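Probable zinc protease (Pseudomonas aeruginosa, PDB 4NNZ) is probably a zinc-dependent metallopeptidase of the M16 (insulinase) family, one of the two different subunits of a heterodimeric protease. Local coordinates at residues A[144-158]-A[225-238]. Residues are numbered along the deposited sequence; the frame is centred on the assembly and turned at random.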
loop_
_atom_site.group_PDB
_atom_site.type_symbol
_atom_site.label_atom_id
_atom_site.label_comp_id
_atom_site.label_asym_id
_atom_site.label_seq_id
_atom_site.Cartn_x
_atom_site.Cartn_y
_atom_site.Cartn_z
ATOM N N ALA A 144 16.331 5.120 -3.126
ATOM C CA ALA A 144 16.414 3.698 -3.176
ATOM C C ALA A 144 15.706 3.080 -2.017
ATOM O O ALA A 144 15.027 2.120 -2.169
ATOM C CB ALA A 144 17.864 3.280 -3.173
ATOM N N PHE A 145 15.880 3.643 -0.851
ATOM C CA PHE A 145 15.262 3.124 0.327
ATOM C C PHE A 145 13.756 3.190 0.313
ATOM O O PHE A 145 13.107 2.360 0.853
ATOM C CB PHE A 145 15.827 3.774 1.563
ATOM C CG PHE A 145 15.641 2.965 2.799
ATOM C CD1 PHE A 145 16.486 1.944 3.092
ATOM C CD2 PHE A 145 14.617 3.239 3.662
ATOM C CE1 PHE A 145 16.315 1.191 4.209
ATOM C CE2 PHE A 145 14.443 2.493 4.787
ATOM C CZ PHE A 145 15.300 1.477 5.063
ATOM N N GLU A 146 13.217 4.219 -0.290
ATOM C CA GLU A 146 11.796 4.403 -0.381
ATOM C C GLU A 146 11.187 3.296 -1.182
ATOM O O GLU A 146 10.203 2.750 -0.805
ATOM C CB GLU A 146 11.510 5.723 -1.037
ATOM C CG GLU A 146 10.146 6.263 -0.801
ATOM C CD GLU A 146 9.916 7.512 -1.569
ATOM O OE1 GLU A 146 10.226 7.517 -2.744
ATOM O OE2 GLU A 146 9.444 8.484 -1.010
ATOM N N ARG A 147 11.806 2.975 -2.289
ATOM C CA ARG A 147 11.434 1.844 -3.079
ATOM C C ARG A 147 11.581 0.527 -2.368
ATOM O O ARG A 147 10.781 -0.335 -2.530
ATOM C CB ARG A 147 12.293 1.771 -4.322
ATOM C CG ARG A 147 12.436 3.021 -5.140
ATOM C CD ARG A 147 11.139 3.416 -5.748
ATOM N NE ARG A 147 11.167 4.741 -6.293
ATOM C CZ ARG A 147 11.490 5.011 -7.534
ATOM N NH1 ARG A 147 11.837 4.060 -8.348
ATOM N NH2 ARG A 147 11.466 6.232 -7.948
ATOM N N PHE A 148 12.650 0.357 -1.626
ATOM C CA PHE A 148 12.940 -0.891 -0.970
ATOM C C PHE A 148 11.886 -1.167 0.040
ATOM O O PHE A 148 11.399 -2.248 0.143
ATOM C CB PHE A 148 14.333 -0.829 -0.342
ATOM C CG PHE A 148 14.576 -1.828 0.725
ATOM C CD1 PHE A 148 14.835 -3.128 0.415
ATOM C CD2 PHE A 148 14.568 -1.455 2.033
ATOM C CE1 PHE A 148 15.065 -4.042 1.390
ATOM C CE2 PHE A 148 14.791 -2.363 3.021
ATOM C CZ PHE A 148 15.050 -3.653 2.696
ATOM N N LYS A 149 11.547 -0.137 0.771
ATOM C CA LYS A 149 10.521 -0.189 1.765
ATOM C C LYS A 149 9.145 -0.491 1.220
ATOM O O LYS A 149 8.445 -1.250 1.808
ATOM C CB LYS A 149 10.504 1.093 2.580
ATOM C CG LYS A 149 9.862 0.934 3.932
ATOM C CD LYS A 149 10.330 1.947 4.938
ATOM C CE LYS A 149 9.312 2.186 6.027
ATOM N NZ LYS A 149 8.522 3.397 5.769
ATOM N N ALA A 150 8.775 0.068 0.089
ATOM C CA ALA A 150 7.536 -0.291 -0.528
ATOM C C ALA A 150 7.431 -1.766 -0.948
ATOM O O ALA A 150 6.441 -2.387 -0.730
ATOM C CB ALA A 150 7.280 0.619 -1.694
ATOM N N ALA A 151 8.459 -2.302 -1.563
ATOM C CA ALA A 151 8.530 -3.704 -1.876
ATOM C C ALA A 151 8.581 -4.617 -0.662
ATOM O O ALA A 151 8.038 -5.673 -0.682
ATOM C CB ALA A 151 9.676 -3.984 -2.799
ATOM N N ALA A 152 9.260 -4.203 0.381
ATOM C CA ALA A 152 9.333 -4.949 1.612
ATOM C C ALA A 152 8.060 -5.068 2.443
ATOM O O ALA A 152 7.935 -5.958 3.226
ATOM C CB ALA A 152 10.486 -4.471 2.447
ATOM N N TYR A 153 7.116 -4.182 2.255
ATOM C CA TYR A 153 5.931 -4.200 3.075
ATOM C C TYR A 153 4.673 -4.221 2.230
ATOM O O TYR A 153 3.922 -3.292 2.195
ATOM C CB TYR A 153 5.907 -2.995 3.997
ATOM C CG TYR A 153 6.778 -3.043 5.214
ATOM C CD1 TYR A 153 6.579 -3.956 6.205
ATOM C CD2 TYR A 153 7.756 -2.129 5.385
ATOM C CE1 TYR A 153 7.366 -3.963 7.327
ATOM C CE2 TYR A 153 8.534 -2.123 6.491
ATOM C CZ TYR A 153 8.341 -3.043 7.454
ATOM O OH TYR A 153 9.133 -2.990 8.529
ATOM N N PRO A 154 4.396 -5.339 1.581
ATOM C CA PRO A 154 3.283 -5.396 0.657
ATOM C C PRO A 154 1.935 -5.107 1.267
ATOM O O PRO A 154 1.157 -4.456 0.634
ATOM C CB PRO A 154 3.287 -6.843 0.222
ATOM C CG PRO A 154 4.652 -7.279 0.373
ATOM C CD PRO A 154 5.184 -6.572 1.535
ATOM N N ALA A 155 1.648 -5.620 2.440
ATOM C CA ALA A 155 0.335 -5.468 2.990
ATOM C C ALA A 155 0.152 -4.409 4.042
ATOM O O ALA A 155 -0.944 -3.957 4.252
ATOM C CB ALA A 155 -0.143 -6.792 3.519
ATOM N N SER A 156 1.200 -4.046 4.746
ATOM C CA SER A 156 1.070 -3.079 5.821
ATOM C C SER A 156 1.239 -1.625 5.461
ATOM O O SER A 156 1.689 -1.288 4.431
ATOM C CB SER A 156 1.963 -3.441 6.995
ATOM O OG SER A 156 3.297 -3.122 6.768
ATOM N N GLY A 157 0.896 -0.773 6.386
ATOM C CA GLY A 157 0.977 0.644 6.190
ATOM C C GLY A 157 2.399 1.104 6.130
ATOM O O GLY A 157 2.683 2.197 5.758
ATOM N N TYR A 158 3.297 0.229 6.489
ATOM C CA TYR A 158 4.675 0.574 6.530
ATOM C C TYR A 158 5.255 0.875 5.216
ATOM O O TYR A 158 6.279 1.455 5.163
ATOM C CB TYR A 158 5.487 -0.449 7.268
ATOM C CG TYR A 158 5.297 -0.384 8.736
ATOM C CD1 TYR A 158 4.976 0.793 9.355
ATOM C CD2 TYR A 158 5.418 -1.500 9.505
ATOM C CE1 TYR A 158 4.793 0.845 10.685
ATOM C CE2 TYR A 158 5.229 -1.445 10.843
ATOM C CZ TYR A 158 4.919 -0.265 11.413
ATOM O OH TYR A 158 4.740 -0.173 12.725
ATOM N N PRO A 225 -0.012 -2.446 11.989
ATOM C CA PRO A 225 0.397 -2.759 10.636
ATOM C C PRO A 225 1.099 -4.086 10.549
ATOM O O PRO A 225 2.290 -4.159 10.597
ATOM C CB PRO A 225 1.360 -1.641 10.298
ATOM C CG PRO A 225 1.199 -0.637 11.338
ATOM C CD PRO A 225 0.791 -1.365 12.543
ATOM N N LEU A 226 0.309 -5.131 10.462
ATOM C CA LEU A 226 0.765 -6.471 10.233
ATOM C C LEU A 226 1.043 -6.733 8.798
ATOM O O LEU A 226 0.403 -6.224 7.931
ATOM C CB LEU A 226 -0.285 -7.455 10.678
ATOM C CG LEU A 226 -0.877 -7.140 12.016
ATOM C CD1 LEU A 226 -1.820 -8.247 12.348
ATOM C CD2 LEU A 226 0.226 -7.067 13.029
ATOM N N GLU A 227 1.965 -7.620 8.567
ATOM C CA GLU A 227 2.457 -7.887 7.267
ATOM C C GLU A 227 2.361 -9.378 7.096
ATOM O O GLU A 227 2.134 -10.070 8.041
ATOM C CB GLU A 227 3.890 -7.406 7.180
ATOM C CG GLU A 227 4.489 -7.571 5.826
ATOM C CD GLU A 227 3.666 -6.876 4.788
ATOM O OE1 GLU A 227 3.394 -5.695 4.973
ATOM O OE2 GLU A 227 3.279 -7.511 3.810
ATOM N N LEU A 228 2.503 -9.869 5.885
ATOM C CA LEU A 228 2.549 -11.282 5.660
ATOM C C LEU A 228 3.794 -11.778 6.301
ATOM O O LEU A 228 4.781 -11.104 6.317
ATOM C CB LEU A 228 2.617 -11.574 4.183
ATOM C CG LEU A 228 1.372 -11.491 3.323
ATOM C CD1 LEU A 228 0.658 -10.184 3.523
ATOM C CD2 LEU A 228 1.768 -11.613 1.888
ATOM N N ALA A 229 3.733 -12.951 6.880
ATOM C CA ALA A 229 4.909 -13.603 7.385
ATOM C C ALA A 229 5.896 -14.017 6.316
ATOM O O ALA A 229 7.061 -13.847 6.477
ATOM C CB ALA A 229 4.514 -14.786 8.221
ATOM N N GLU A 230 5.423 -14.581 5.227
ATOM C CA GLU A 230 6.295 -15.004 4.161
ATOM C C GLU A 230 5.834 -14.452 2.843
ATOM O O GLU A 230 5.180 -15.120 2.104
ATOM C CB GLU A 230 6.366 -16.506 4.099
ATOM C CG GLU A 230 7.255 -17.108 5.152
ATOM C CD GLU A 230 7.271 -18.619 5.141
ATOM O OE1 GLU A 230 6.526 -19.211 5.911
ATOM O OE2 GLU A 230 8.040 -19.223 4.397
ATOM N N PRO A 231 6.185 -13.221 2.520
ATOM C CA PRO A 231 5.736 -12.594 1.286
ATOM C C PRO A 231 6.304 -13.166 0.010
ATOM O O PRO A 231 5.767 -12.943 -1.031
ATOM C CB PRO A 231 6.160 -11.147 1.474
ATOM C CG PRO A 231 6.162 -10.967 2.927
ATOM C CD PRO A 231 6.773 -12.219 3.407
ATOM N N GLY A 232 7.380 -13.900 0.094
ATOM C CA GLY A 232 8.090 -14.315 -1.084
ATOM C C GLY A 232 9.381 -13.570 -1.257
ATOM O O GLY A 232 9.693 -12.726 -0.488
ATOM N N GLU A 233 10.127 -13.897 -2.285
ATOM C CA GLU A 233 11.439 -13.355 -2.495
ATOM C C GLU A 233 11.312 -12.239 -3.474
ATOM O O GLU A 233 10.907 -12.455 -4.565
ATOM C CB GLU A 233 12.304 -14.441 -3.107
ATOM C CG GLU A 233 13.789 -14.425 -2.792
ATOM C CD GLU A 233 14.513 -15.686 -3.263
ATOM O OE1 GLU A 233 13.875 -16.710 -3.479
ATOM O OE2 GLU A 233 15.736 -15.673 -3.408
ATOM N N ARG A 234 11.648 -11.028 -3.070
ATOM C CA ARG A 234 11.583 -9.879 -3.945
ATOM C C ARG A 234 12.964 -9.345 -4.160
ATOM O O ARG A 234 13.618 -9.054 -3.239
ATOM C CB ARG A 234 10.754 -8.760 -3.327
ATOM C CG ARG A 234 9.343 -9.098 -2.942
ATOM C CD ARG A 234 9.306 -9.860 -1.658
ATOM N NE ARG A 234 8.930 -9.006 -0.575
ATOM C CZ ARG A 234 9.040 -9.330 0.685
ATOM N NH1 ARG A 234 9.508 -10.490 1.037
ATOM N NH2 ARG A 234 8.647 -8.495 1.579
ATOM N N ARG A 235 13.383 -9.203 -5.395
ATOM C CA ARG A 235 14.655 -8.620 -5.707
ATOM C C ARG A 235 14.474 -7.342 -6.506
ATOM O O ARG A 235 13.749 -7.332 -7.435
ATOM C CB ARG A 235 15.489 -9.633 -6.462
ATOM C CG ARG A 235 15.457 -10.978 -5.804
ATOM C CD ARG A 235 16.302 -12.004 -6.491
ATOM N NE ARG A 235 17.641 -11.533 -6.649
ATOM C CZ ARG A 235 18.639 -11.812 -5.843
ATOM N NH1 ARG A 235 18.472 -12.593 -4.799
ATOM N NH2 ARG A 235 19.802 -11.284 -6.105
ATOM N N LEU A 236 15.139 -6.259 -6.114
ATOM C CA LEU A 236 15.041 -4.965 -6.792
ATOM C C LEU A 236 16.339 -4.532 -7.391
ATOM O O LEU A 236 17.354 -4.774 -6.848
ATOM C CB LEU A 236 14.631 -3.870 -5.850
ATOM C CG LEU A 236 13.175 -3.606 -5.717
ATOM C CD1 LEU A 236 12.614 -4.760 -4.950
ATOM C CD2 LEU A 236 12.990 -2.332 -4.952
ATOM N N LYS A 237 16.280 -3.909 -8.544
ATOM C CA LYS A 237 17.432 -3.302 -9.137
ATOM C C LYS A 237 17.134 -1.870 -9.438
ATOM O O LYS A 237 16.234 -1.593 -10.153
ATOM C CB LYS A 237 17.773 -4.004 -10.422
ATOM C CG LYS A 237 19.240 -3.936 -10.736
ATOM C CD LYS A 237 19.563 -4.596 -12.039
ATOM C CE LYS A 237 19.866 -6.045 -11.807
ATOM N NZ LYS A 237 20.943 -6.563 -12.686
ATOM N N LEU A 238 17.891 -0.959 -8.865
ATOM C CA LEU A 238 17.686 0.446 -9.076
ATOM C C LEU A 238 18.935 1.146 -9.506
ATOM O O LEU A 238 19.949 0.987 -8.911
ATOM C CB LEU A 238 17.231 1.094 -7.807
ATOM C CG LEU A 238 15.912 0.658 -7.256
ATOM C CD1 LEU A 238 15.937 0.776 -5.753
ATOM C CD2 LEU A 238 14.863 1.553 -7.861
#
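In this M16-family fold, helix 140-152 packs against strand 233-240, outermost in its own chain's sheet but continued by an antiparallel strand of the second subunit, another copy of this protein. The chain after the helix, 153-158, and the loop leading into the strand, 225-232, lock together through the Glu227 carboxylate. Its OE2 takes the N-H of Ala155 through the syn lone pair at 2.8 Å, and OE1 takes Ser156 N, also at 2.8 Å, 27° out of the carboxylate plane. Ser156 OG also bonds OE1, at 3.1 Å and nearly in line with its C-O bond. The Glu227 chain leaves with CG anti to the backbone N (chi1 -177°) and bends at chi2, which folds the carboxylate back onto Pro154. OE2 also accepts a weak bond from Leu228 N.

The axes of 144-152 and 233-238 run nearly antiparallel (162°) and approach to 9.5 Å. Leu238 CD1 lies against Ala144 CA and CB, and CD2 against Arg147 CG; Arg147 NH1 bonds Pro231 O of the second subunit. Leu236 CD1 meets Ala151 CB at 3.7 Å. The Arg234 guanidinium turns its edge to the carbonyls of Ala151 and Ala152, with a weak NE bond to Ala151 O; Arg234 NH1 bonds Gly232 O at 2.7 Å, and Arg234 NH2 bonds Asn252 OD1. Pro225 CB sits over the Tyr158 ring face, 4.0 Å from its centroid, a CH-pi contact.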